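Local coordinates for topoisomerase I-like protein (Leishmania donovani, PDB 2B9S) that probably relaxes supercoiled DNA by transiently cutting and rejoining one strand, acting with a second protein chain as a heterodimeric type IB topoisomerase, at residues L215-D220 and G224-V229; M264-S269 and A275-A280; R286-V291 and A424-H429. One frame throughout, in Å; residues are numbered along the deposited sequence.

Contact 1: residues L215-D220 and G224-V229; sequences LAMWRD and GNMKYV. With nucleotides of chain A; nucleotides of chain C.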
# COMPACT_ATOMS: atom_id res chain seq x y z
N LEU D 215 9.55 -9.30 -11.93
CA LEU D 215 9.68 -10.53 -12.72
C LEU D 215 8.56 -10.66 -13.74
O LEU D 215 8.69 -11.36 -14.76
CB LEU D 215 9.68 -11.78 -11.81
CG LEU D 215 10.47 -11.76 -10.51
CD1 LEU D 215 10.45 -13.13 -9.76
CD2 LEU D 215 11.89 -11.27 -10.71
N ALA D 216 7.44 -10.00 -13.47
CA ALA D 216 6.30 -10.00 -14.37
C ALA D 216 5.42 -8.77 -14.12
O ALA D 216 5.46 -8.18 -13.03
CB ALA D 216 5.49 -11.32 -14.23
N MET D 217 4.64 -8.39 -15.14
CA MET D 217 3.81 -7.18 -15.12
C MET D 217 2.58 -7.42 -15.97
O MET D 217 2.65 -8.08 -17.00
CB MET D 217 4.60 -5.97 -15.66
CG MET D 217 3.86 -4.61 -15.70
SD MET D 217 2.77 -4.31 -17.14
CE MET D 217 3.96 -4.10 -18.47
N TRP D 218 1.43 -6.92 -15.51
CA TRP D 218 0.25 -6.83 -16.36
C TRP D 218 -0.47 -5.52 -16.08
O TRP D 218 -0.21 -4.83 -15.10
CB TRP D 218 -0.67 -8.04 -16.21
CG TRP D 218 -1.41 -8.08 -14.94
CD1 TRP D 218 -2.65 -7.55 -14.70
CD2 TRP D 218 -0.97 -8.68 -13.71
NE1 TRP D 218 -3.00 -7.77 -13.39
CE2 TRP D 218 -2.00 -8.45 -12.76
CE3 TRP D 218 0.19 -9.37 -13.32
CZ2 TRP D 218 -1.91 -8.91 -11.43
CZ3 TRP D 218 0.28 -9.82 -11.98
CH2 TRP D 218 -0.77 -9.58 -11.06
N ARG D 219 -1.36 -5.17 -16.98
CA ARG D 219 -2.13 -3.95 -16.82
C ARG D 219 -3.54 -4.33 -16.34
O ARG D 219 -4.24 -5.12 -16.98
CB ARG D 219 -2.11 -3.19 -18.14
CG ARG D 219 -2.68 -1.80 -18.07
CD ARG D 219 -2.38 -1.05 -19.36
NE ARG D 219 -0.95 -0.79 -19.53
CZ ARG D 219 -0.33 0.28 -19.04
NH1 ARG D 219 -1.02 1.19 -18.34
NH2 ARG D 219 0.98 0.44 -19.25
N ASP D 220 -3.91 -3.80 -15.18
CA ASP D 220 -5.18 -4.13 -14.52
C ASP D 220 -6.38 -3.47 -15.22
O ASP D 220 -6.30 -2.32 -15.62
CB ASP D 220 -5.07 -3.77 -13.03
CG ASP D 220 -6.41 -3.45 -12.40
OD1 ASP D 220 -6.99 -4.38 -11.82
OD2 ASP D 220 -6.84 -2.27 -12.44
N GLY D 224 -6.48 0.47 -15.57
CA GLY D 224 -5.22 0.36 -16.35
C GLY D 224 -3.95 0.44 -15.51
O GLY D 224 -2.88 0.69 -16.04
N ASN D 225 -4.08 0.23 -14.20
CA ASN D 225 -2.96 0.27 -13.27
C ASN D 225 -2.01 -0.90 -13.47
O ASN D 225 -2.43 -2.08 -13.54
CB ASN D 225 -3.48 0.24 -11.82
CG ASN D 225 -4.03 1.59 -11.36
OD1 ASN D 225 -3.70 2.63 -11.92
ND2 ASN D 225 -4.87 1.56 -10.35
N MET D 226 -0.72 -0.59 -13.55
CA MET D 226 0.31 -1.61 -13.71
C MET D 226 0.57 -2.38 -12.41
O MET D 226 0.80 -1.78 -11.36
CB MET D 226 1.59 -0.98 -14.26
CG MET D 226 1.39 -0.33 -15.65
SD MET D 226 2.78 0.69 -16.22
CE MET D 226 3.79 -0.61 -16.90
N LYS D 227 0.50 -3.72 -12.51
CA LYS D 227 0.72 -4.66 -11.40
C LYS D 227 2.02 -5.48 -11.64
O LYS D 227 2.32 -5.88 -12.76
CB LYS D 227 -0.47 -5.63 -11.27
CG LYS D 227 -1.85 -5.01 -10.99
CD LYS D 227 -1.90 -4.34 -9.61
CE LYS D 227 -3.29 -3.84 -9.25
NZ LYS D 227 -4.26 -4.95 -9.01
N TYR D 228 2.76 -5.72 -10.57
CA TYR D 228 4.07 -6.37 -10.70
C TYR D 228 4.23 -7.50 -9.73
O TYR D 228 3.83 -7.39 -8.57
CB TYR D 228 5.20 -5.41 -10.40
CG TYR D 228 5.22 -4.19 -11.25
CD1 TYR D 228 5.89 -4.19 -12.47
CD2 TYR D 228 4.59 -3.00 -10.83
CE1 TYR D 228 5.92 -3.09 -13.24
CE2 TYR D 228 4.61 -1.90 -11.62
CZ TYR D 228 5.28 -1.95 -12.82
OH TYR D 228 5.32 -0.83 -13.61
N VAL D 229 4.82 -8.57 -10.23
CA VAL D 229 5.37 -9.61 -9.37
C VAL D 229 6.78 -9.19 -8.96
O VAL D 229 7.65 -8.95 -9.80
CB VAL D 229 5.41 -10.96 -10.10
CG1 VAL D 229 5.98 -12.03 -9.19
CG2 VAL D 229 4.03 -11.35 -10.58
P DA A 7 8.42 -0.28 -15.68
OP1 DA A 7 9.65 -0.70 -16.39
OP2 DA A 7 7.19 -1.10 -15.70
O5' DA A 7 8.81 -0.05 -14.17
C5' DA A 7 9.81 0.88 -13.82
C4' DA A 7 9.88 1.02 -12.32
O4' DA A 7 8.88 1.98 -11.91
C3' DA A 7 9.63 -0.23 -11.46
O3' DA A 7 10.39 -0.07 -10.29
C2' DA A 7 8.20 -0.07 -11.03
C1' DA A 7 8.21 1.44 -10.79
N9 DA A 7 6.86 2.02 -10.69
C8 DA A 7 5.78 1.63 -11.43
N7 DA A 7 4.71 2.30 -11.13
C5 DA A 7 5.08 3.15 -10.13
C6 DA A 7 4.36 4.11 -9.42
N6 DA A 7 3.05 4.33 -9.62
N1 DA A 7 5.02 4.80 -8.48
C2 DA A 7 6.33 4.57 -8.31
N3 DA A 7 7.11 3.68 -8.92
C4 DA A 7 6.41 3.00 -9.84
P DG A 6 4.66 2.60 -20.16
OP1 DG A 6 5.63 2.31 -21.23
OP2 DG A 6 3.40 1.87 -20.04
O5' DG A 6 5.46 2.49 -18.77
C5' DG A 6 6.68 3.20 -18.52
C4' DG A 6 7.04 3.10 -17.05
O4' DG A 6 6.28 4.03 -16.24
C3' DG A 6 6.80 1.74 -16.41
O3' DG A 6 8.11 1.18 -16.27
C2' DG A 6 6.14 2.06 -15.05
C1' DG A 6 6.31 3.57 -14.90
N9 DG A 6 5.22 4.28 -14.22
C8 DG A 6 3.85 4.23 -14.48
N7 DG A 6 3.15 5.00 -13.67
C5 DG A 6 4.10 5.59 -12.84
C6 DG A 6 3.98 6.51 -11.79
O6 DG A 6 2.95 7.02 -11.37
N1 DG A 6 5.20 6.84 -11.19
C2 DG A 6 6.42 6.34 -11.57
N2 DG A 6 7.52 6.74 -10.91
N3 DG A 6 6.54 5.49 -12.56
C4 DG A 6 5.36 5.16 -13.15
P DA C 13 -7.03 -4.43 -6.27
OP1 DA C 13 -8.13 -5.40 -6.39
OP2 DA C 13 -6.30 -4.01 -7.45
O5' DA C 13 -7.56 -3.10 -5.54
C5' DA C 13 -8.16 -3.14 -4.24
C4' DA C 13 -7.65 -1.96 -3.43
O4' DA C 13 -6.33 -2.23 -2.89
C3' DA C 13 -7.50 -0.66 -4.22
O3' DA C 13 -8.14 0.29 -3.42
C2' DA C 13 -5.97 -0.48 -4.41
C1' DA C 13 -5.45 -1.14 -3.13
N9 DA C 13 -4.10 -1.69 -3.26
C8 DA C 13 -3.73 -2.64 -4.19
N7 DA C 13 -2.47 -2.97 -4.11
C5 DA C 13 -1.99 -2.22 -3.04
C6 DA C 13 -0.70 -2.12 -2.45
N6 DA C 13 0.34 -2.85 -2.84
N1 DA C 13 -0.53 -1.26 -1.42
C2 DA C 13 -1.60 -0.54 -0.99
N3 DA C 13 -2.85 -0.54 -1.47
C4 DA C 13 -2.99 -1.40 -2.51
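The indole of Trp-218 lies under the aliphatic start of Lys-227: CB of the lysine sits over one face, 3.7 Å from the centroid of the six-membered ring and 19° off its normal, a CH-pi contact displaced toward the rim. Trp-218 reaches this place with CG between its backbone N and carbonyl carbon (chi1 72°), which folds the ring back across the neighbouring strand. At the ring's edge stands Val-229 CG2. Bends of the lysine chain at chi2, against the indole, and at chi4 bring NZ within 2.7 Å of OP2 of DA13 of chain C; NZ also forms a salt bridge with Glu-158, while Asp-220 OD1 is a long ionic partner at 4.0 Å. Strands 216-219 and 226-229 form an antiparallel beta hairpin at one edge of a four-stranded mixed sheet in the DNA-binding fragment, with Trp-218 and Lys-227 as a hydrogen-bonded pair. On the other face, Met-217 and Tyr-228 run side by side in the same direction, Met-217 CG 3.6 Å from Tyr-228 CE1. The tyrosine hydroxyl, OH, donates to OP2 of DA7 of chain A at 2.8 Å, the phosphate oxygen lying in the ring plane. Next along this face, Met-226 CG lies over one face of the Arg-219 guanidinium, offset toward the rim. Arg-219 NH2 comes within 2.9 Å of OP2 of DG6 of chain A, and NH1 makes a weak hydrogen bond to Gly-224 O.

Contact 2: residues M264-S269 and A275-A280; sequences MEDFKS and AQRAVA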
# COMPACT_ATOMS: atom_id res chain seq x y z
N MET D 264 11.50 29.07 7.54
CA MET D 264 11.09 30.18 8.41
C MET D 264 11.42 31.58 7.86
O MET D 264 10.73 32.55 8.17
CB MET D 264 11.61 30.00 9.83
CG MET D 264 10.67 29.21 10.71
SD MET D 264 11.47 28.81 12.26
CE MET D 264 11.56 27.01 12.18
N GLU D 265 12.47 31.66 7.05
CA GLU D 265 12.77 32.86 6.28
C GLU D 265 11.79 33.03 5.11
O GLU D 265 11.45 34.16 4.74
CB GLU D 265 14.22 32.83 5.79
N ASP D 266 11.33 31.91 4.54
CA ASP D 266 10.35 31.91 3.45
C ASP D 266 8.94 32.30 3.89
O ASP D 266 8.12 32.71 3.07
CB ASP D 266 10.27 30.54 2.77
CG ASP D 266 11.54 30.15 2.07
OD1 ASP D 266 12.36 31.03 1.71
OD2 ASP D 266 11.72 28.92 1.87
N PHE D 267 8.64 32.15 5.19
CA PHE D 267 7.38 32.64 5.73
C PHE D 267 7.18 34.12 5.42
O PHE D 267 6.06 34.58 5.23
CB PHE D 267 7.29 32.43 7.25
CG PHE D 267 7.12 31.00 7.66
CD1 PHE D 267 6.56 30.06 6.79
CD2 PHE D 267 7.49 30.59 8.95
CE1 PHE D 267 6.40 28.73 7.18
CE2 PHE D 267 7.33 29.26 9.34
CZ PHE D 267 6.79 28.33 8.46
N LYS D 268 8.29 34.86 5.35
CA LYS D 268 8.24 36.30 5.17
C LYS D 268 8.36 36.70 3.70
O LYS D 268 8.41 37.89 3.39
CB LYS D 268 9.32 37.02 6.05
N SER D 269 8.37 35.72 2.80
CA SER D 269 8.48 35.98 1.36
C SER D 269 7.27 36.73 0.79
O SER D 269 6.15 36.57 1.27
CB SER D 269 8.68 34.68 0.59
OG SER D 269 8.75 34.90 -0.81
N ALA D 275 6.05 31.29 -0.13
CA ALA D 275 5.37 31.32 1.17
C ALA D 275 4.50 30.09 1.40
O ALA D 275 4.47 29.55 2.51
CB ALA D 275 4.55 32.60 1.34
N GLN D 276 3.80 29.66 0.34
CA GLN D 276 2.99 28.44 0.33
C GLN D 276 3.85 27.18 0.50
O GLN D 276 3.54 26.31 1.33
CB GLN D 276 2.15 28.33 -0.95
CG GLN D 276 0.94 29.26 -0.96
CD GLN D 276 0.00 29.04 -2.13
OE1 GLN D 276 0.23 28.19 -2.98
NE2 GLN D 276 -1.05 29.81 -2.18
N ARG D 277 4.93 27.12 -0.30
CA ARG D 277 5.98 26.08 -0.18
C ARG D 277 6.49 25.93 1.26
O ARG D 277 6.66 24.80 1.75
CB ARG D 277 7.14 26.36 -1.14
CG ARG D 277 8.09 25.18 -1.36
CD ARG D 277 9.13 25.51 -2.42
NE ARG D 277 10.02 26.60 -1.98
CZ ARG D 277 10.89 27.25 -2.75
NH1 ARG D 277 11.02 26.96 -4.05
NH2 ARG D 277 11.64 28.20 -2.22
N ALA D 278 6.70 27.07 1.94
CA ALA D 278 7.14 27.12 3.36
C ALA D 278 6.15 26.53 4.36
O ALA D 278 6.55 25.79 5.27
CB ALA D 278 7.46 28.57 3.74
N VAL D 279 4.87 26.86 4.23
CA VAL D 279 3.83 26.32 5.12
C VAL D 279 3.64 24.82 4.87
O VAL D 279 3.40 24.04 5.82
CB VAL D 279 2.51 27.14 5.00
CG1 VAL D 279 1.40 26.57 5.87
CG2 VAL D 279 2.76 28.61 5.36
N ALA D 280 3.77 24.40 3.61
CA ALA D 280 3.62 22.99 3.25
C ALA D 280 4.75 22.19 3.86
O ALA D 280 4.51 21.13 4.47
CB ALA D 280 3.55 22.80 1.74
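Helix 236-266 runs out into a type I beta turn from Asp-266 to Ser-269, and the chain comes back as helix 272-287, so that the CA atoms of Phe-267 and Ala-275 lie 5.2 Å apart. Ala-278 is the small residue on which the side chains converge. Its CB points at the turn and meets Phe-267 CD1 at 3.5 Å and Asp-266 CB at 3.6 Å. The phenylalanine's CB is directed away from the helix, but with CG anti to the carbonyl carbon (chi1 -72°) the ring swings back alongside it. Phe-267 CE1 then comes 3.5 Å from Ala-278 O, and the backbone N of Val-279 stands at the ring's edge, in its plane. Val-279 CG2 adds a looser apolar touch to Phe-267 CE1 at 4.1 Å. The turn joins two consecutive helices of the catalytic core, and Phe-267 packs beyond it on Val-343 and Leu-346 of helix 341-351. On the polar flank, Asp-266 and Arg-277 approach without a salt bridge: OD2 is 4.2 Å from NH2, near the guanidinium plane, and the two flat groups are turned 55° apart. At that range the attraction is probably modest. Ala-275 CB passes 4.0 Å from Asp-266 O. Ser-269 OG is hydrogen-bonded to the backbone N of Asp-271, two residues further on.

Contact 3: residues R286-V291 and A424-H429; sequences RLALRV and AILCNH. With VO4 (vanadate ion), chain F; nucleotides of chain C; nucleotides of chain B.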
# COMPACT_ATOMS: atom_id res chain seq x y z
N ARG D 286 6.49 19.11 10.71
CA ARG D 286 6.03 19.09 12.10
C ARG D 286 4.91 18.10 12.36
O ARG D 286 4.82 17.54 13.46
CB ARG D 286 5.62 20.49 12.61
CG ARG D 286 6.67 21.60 12.50
CD ARG D 286 8.12 21.14 12.70
NE ARG D 286 8.45 20.67 14.05
CZ ARG D 286 9.45 21.15 14.80
NH1 ARG D 286 10.24 22.13 14.37
NH2 ARG D 286 9.65 20.64 16.01
N LEU D 287 4.07 17.88 11.35
CA LEU D 287 2.89 17.02 11.45
C LEU D 287 2.99 15.69 10.69
O LEU D 287 2.05 14.89 10.75
CB LEU D 287 1.63 17.77 10.97
CG LEU D 287 1.15 19.03 11.68
CD1 LEU D 287 -0.11 19.48 11.02
CD2 LEU D 287 0.94 18.76 13.16
N ALA D 288 4.09 15.50 9.97
CA ALA D 288 4.34 14.32 9.11
C ALA D 288 3.20 13.99 8.12
O ALA D 288 2.84 12.83 7.96
CB ALA D 288 4.77 13.07 9.95
N LEU D 289 2.63 15.00 7.47
CA LEU D 289 1.62 14.76 6.42
C LEU D 289 2.27 14.15 5.17
O LEU D 289 3.44 14.43 4.84
CB LEU D 289 0.88 16.05 6.02
CG LEU D 289 0.17 16.91 7.08
CD1 LEU D 289 -0.77 17.96 6.43
CD2 LEU D 289 -0.58 16.09 8.12
N ARG D 290 1.51 13.32 4.47
CA ARG D 290 1.91 12.92 3.13
C ARG D 290 1.77 14.15 2.22
O ARG D 290 0.97 15.04 2.50
CB ARG D 290 1.06 11.76 2.62
CG ARG D 290 1.09 10.53 3.52
CD ARG D 290 -0.01 9.61 3.11
NE ARG D 290 -0.13 8.37 3.88
CZ ARG D 290 -1.06 8.15 4.80
NH1 ARG D 290 -1.90 9.11 5.15
NH2 ARG D 290 -1.14 6.95 5.40
N VAL D 291 2.58 14.18 1.17
CA VAL D 291 2.70 15.30 0.24
C VAL D 291 1.41 15.65 -0.53
O VAL D 291 1.19 16.80 -0.88
CB VAL D 291 3.89 15.03 -0.75
CG1 VAL D 291 3.49 14.02 -1.90
CG2 VAL D 291 4.50 16.35 -1.31
N ALA D 424 2.32 5.60 16.02
CA ALA D 424 1.14 5.31 15.22
C ALA D 424 0.12 6.47 15.19
O ALA D 424 -0.52 6.69 14.15
CB ALA D 424 0.48 4.03 15.72
N ILE D 425 -0.01 7.19 16.30
CA ILE D 425 -0.88 8.38 16.38
C ILE D 425 -0.37 9.52 15.49
O ILE D 425 -1.15 10.13 14.75
CB ILE D 425 -1.08 8.86 17.84
CG1 ILE D 425 -2.17 8.02 18.51
CG2 ILE D 425 -1.44 10.37 17.91
CD1 ILE D 425 -2.15 8.06 20.03
N LEU D 426 0.94 9.79 15.55
CA LEU D 426 1.60 10.77 14.70
C LEU D 426 1.38 10.48 13.20
O LEU D 426 1.16 11.40 12.40
CB LEU D 426 3.11 10.79 15.02
CG LEU D 426 4.05 11.58 14.09
CD1 LEU D 426 4.02 13.09 14.38
CD2 LEU D 426 5.47 11.05 14.16
N CYS D 427 1.43 9.19 12.86
CA CYS D 427 1.30 8.70 11.49
C CYS D 427 -0.16 8.57 11.05
O CYS D 427 -0.44 8.50 9.84
CB CYS D 427 1.97 7.34 11.37
SG CYS D 427 3.74 7.41 11.34
N ASN D 428 -1.04 8.50 12.03
CA ASN D 428 -2.49 8.34 11.85
C ASN D 428 -2.88 6.97 11.27
O ASN D 428 -3.81 6.83 10.45
CB ASN D 428 -3.08 9.51 11.06
CG ASN D 428 -4.57 9.64 11.23
OD1 ASN D 428 -5.11 9.44 12.33
ND2 ASN D 428 -5.26 9.95 10.13
N HIS D 429 -2.17 5.95 11.74
CA HIS D 429 -2.45 4.57 11.37
C HIS D 429 -3.62 3.99 12.17
O HIS D 429 -3.64 4.06 13.40
CB HIS D 429 -1.17 3.74 11.53
CG HIS D 429 -0.08 4.13 10.57
ND1 HIS D 429 1.26 3.95 10.85
CD2 HIS D 429 -0.13 4.69 9.34
CE1 HIS D 429 1.98 4.36 9.83
NE2 HIS D 429 1.16 4.84 8.90
V VO4 F . 2.19 5.32 4.88
O1 VO4 F . 1.59 5.64 6.48
O2 VO4 F . 2.32 6.58 3.65
P DT C 16 0.71 10.90 -1.96
OP1 DT C 16 0.67 11.85 -0.83
OP2 DT C 16 0.31 11.28 -3.32
O5' DT C 16 2.18 10.31 -2.10
C5' DT C 16 2.93 9.79 -1.00
C4' DT C 16 4.28 9.41 -1.59
O4' DT C 16 4.11 8.32 -2.53
C3' DT C 16 5.03 10.50 -2.35
O3' DT C 16 6.39 10.54 -1.88
C2' DT C 16 5.03 10.08 -3.83
C1' DT C 16 4.89 8.58 -3.71
N1 DT C 16 4.13 8.03 -4.85
C2 DT C 16 4.74 7.12 -5.68
O2 DT C 16 5.88 6.79 -5.51
N3 DT C 16 3.95 6.66 -6.70
C4 DT C 16 2.64 7.01 -6.95
O4 DT C 16 2.04 6.50 -7.89
C5 DT C 16 2.03 7.96 -6.03
C7 DT C 16 0.59 8.45 -6.14
C6 DT C 16 2.81 8.41 -5.04
O5' DA B 1 0.39 4.61 4.30
C5' DA B 1 -0.13 3.67 5.23
C4' DA B 1 -1.38 3.05 4.68
O4' DA B 1 -1.08 2.22 3.53
C3' DA B 1 -1.99 2.12 5.69
O3' DA B 1 -2.83 2.90 6.52
C2' DA B 1 -2.73 1.10 4.82
C1' DA B 1 -1.95 1.08 3.53
N9 DA B 1 -1.09 -0.07 3.24
C8 DA B 1 0.22 -0.20 3.62
N7 DA B 1 0.81 -1.29 3.20
C5 DA B 1 -0.18 -1.94 2.48
C6 DA B 1 -0.19 -3.16 1.77
N6 DA B 1 0.89 -3.97 1.66
N1 DA B 1 -1.34 -3.51 1.15
C2 DA B 1 -2.41 -2.71 1.24
N3 DA B 1 -2.52 -1.56 1.90
C4 DA B 1 -1.36 -1.21 2.49
P DG B 2 -3.41 2.29 7.89
OP1 DG B 2 -3.93 3.44 8.66
OP2 DG B 2 -2.36 1.39 8.46
O5' DG B 2 -4.61 1.36 7.40
C5' DG B 2 -5.72 1.88 6.75
C4' DG B 2 -6.64 0.76 6.30
O4' DG B 2 -5.92 -0.17 5.46
C3' DG B 2 -7.27 -0.09 7.40
O3' DG B 2 -8.56 -0.41 6.91
C2' DG B 2 -6.39 -1.35 7.45
C1' DG B 2 -6.02 -1.49 5.98
N9 DG B 2 -4.73 -2.14 5.80
C8 DG B 2 -3.57 -1.89 6.52
N7 DG B 2 -2.57 -2.63 6.13
C5 DG B 2 -3.11 -3.39 5.09
C6 DG B 2 -2.50 -4.38 4.31
O6 DG B 2 -1.33 -4.75 4.36
N1 DG B 2 -3.37 -4.93 3.37
C2 DG B 2 -4.69 -4.56 3.21
N2 DG B 2 -5.36 -5.21 2.26
N3 DG B 2 -5.28 -3.64 3.94
C4 DG B 2 -4.43 -3.10 4.86
O HOH W 1 0.50 12.40 9.94
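Two helix ends meet here: helix 272-287 stops near Leu-287 and helix 411-427 at Cys-427, with the CA atoms of Ala-288 and Cys-427 6.8 Å apart. The second ends in a Schellman motif, in which Asn-428 takes positive phi while His-429 N bonds to Ala-424 O and Asn-428 N, weakly, to Ile-425 O. Together the ends bring Arg-290 and His-429 into the active site of the type IB topoisomerase core, where vanadate joins the nicked DNA in a mimic of the transition state. Direct packing between the segments is slight, with Ala-288 CB 4.5 Å from Leu-426 CG. A water sits between the two backbones, 3.0 Å from Leu-287 O and 2.7 Å from Leu-426 O. The real meeting point is the vanadate. Extended from CG to NE, the Arg-290 side chain lays the edge of its guanidinium against the ligand: NE donates to O2 at 3.0 Å. Its NH2 gives a straight bond (165°) to O5' of DA1 of chain B, which lies in the guanidinium plane, and a weak one to vanadate O1. Arg-386 also bonds to the vanadate, and Lys-328 completes the pocket. These cationic groups would be expected to stabilise the negative charge on the oxygens of the pentavalent phosphorus during the reaction. Cys-427 CB lies over one face of the His-429 imidazole, 3.3 Å above its plane. Tyr-22 of the other protein chain meets the same ring, which points NE2 edge-on at vanadate O1, 2.6 Å away.

Followed from the N terminus, the chain first closes contact 1, a tight hairpin with three residues between its segments, in the DNA-binding fragment. Helix 236-266 comes next and carries the chain outward to contact 2, another short closure with five intervening residues. Helix 272-287 then leads back inward, supplying one segment to contact 2 and, at its C-terminal end, one to contact 3. That last contact spans 132 residues of the catalytic core before 424-429 returns. The three follow in series, neither nesting nor crossing. Contacts 1 and 3 both touch the DNA from opposite sides of the chain's centre, with centres about 29 Å apart, whereas contact 2 lies about 11 Å from the nearest nucleic-acid atom.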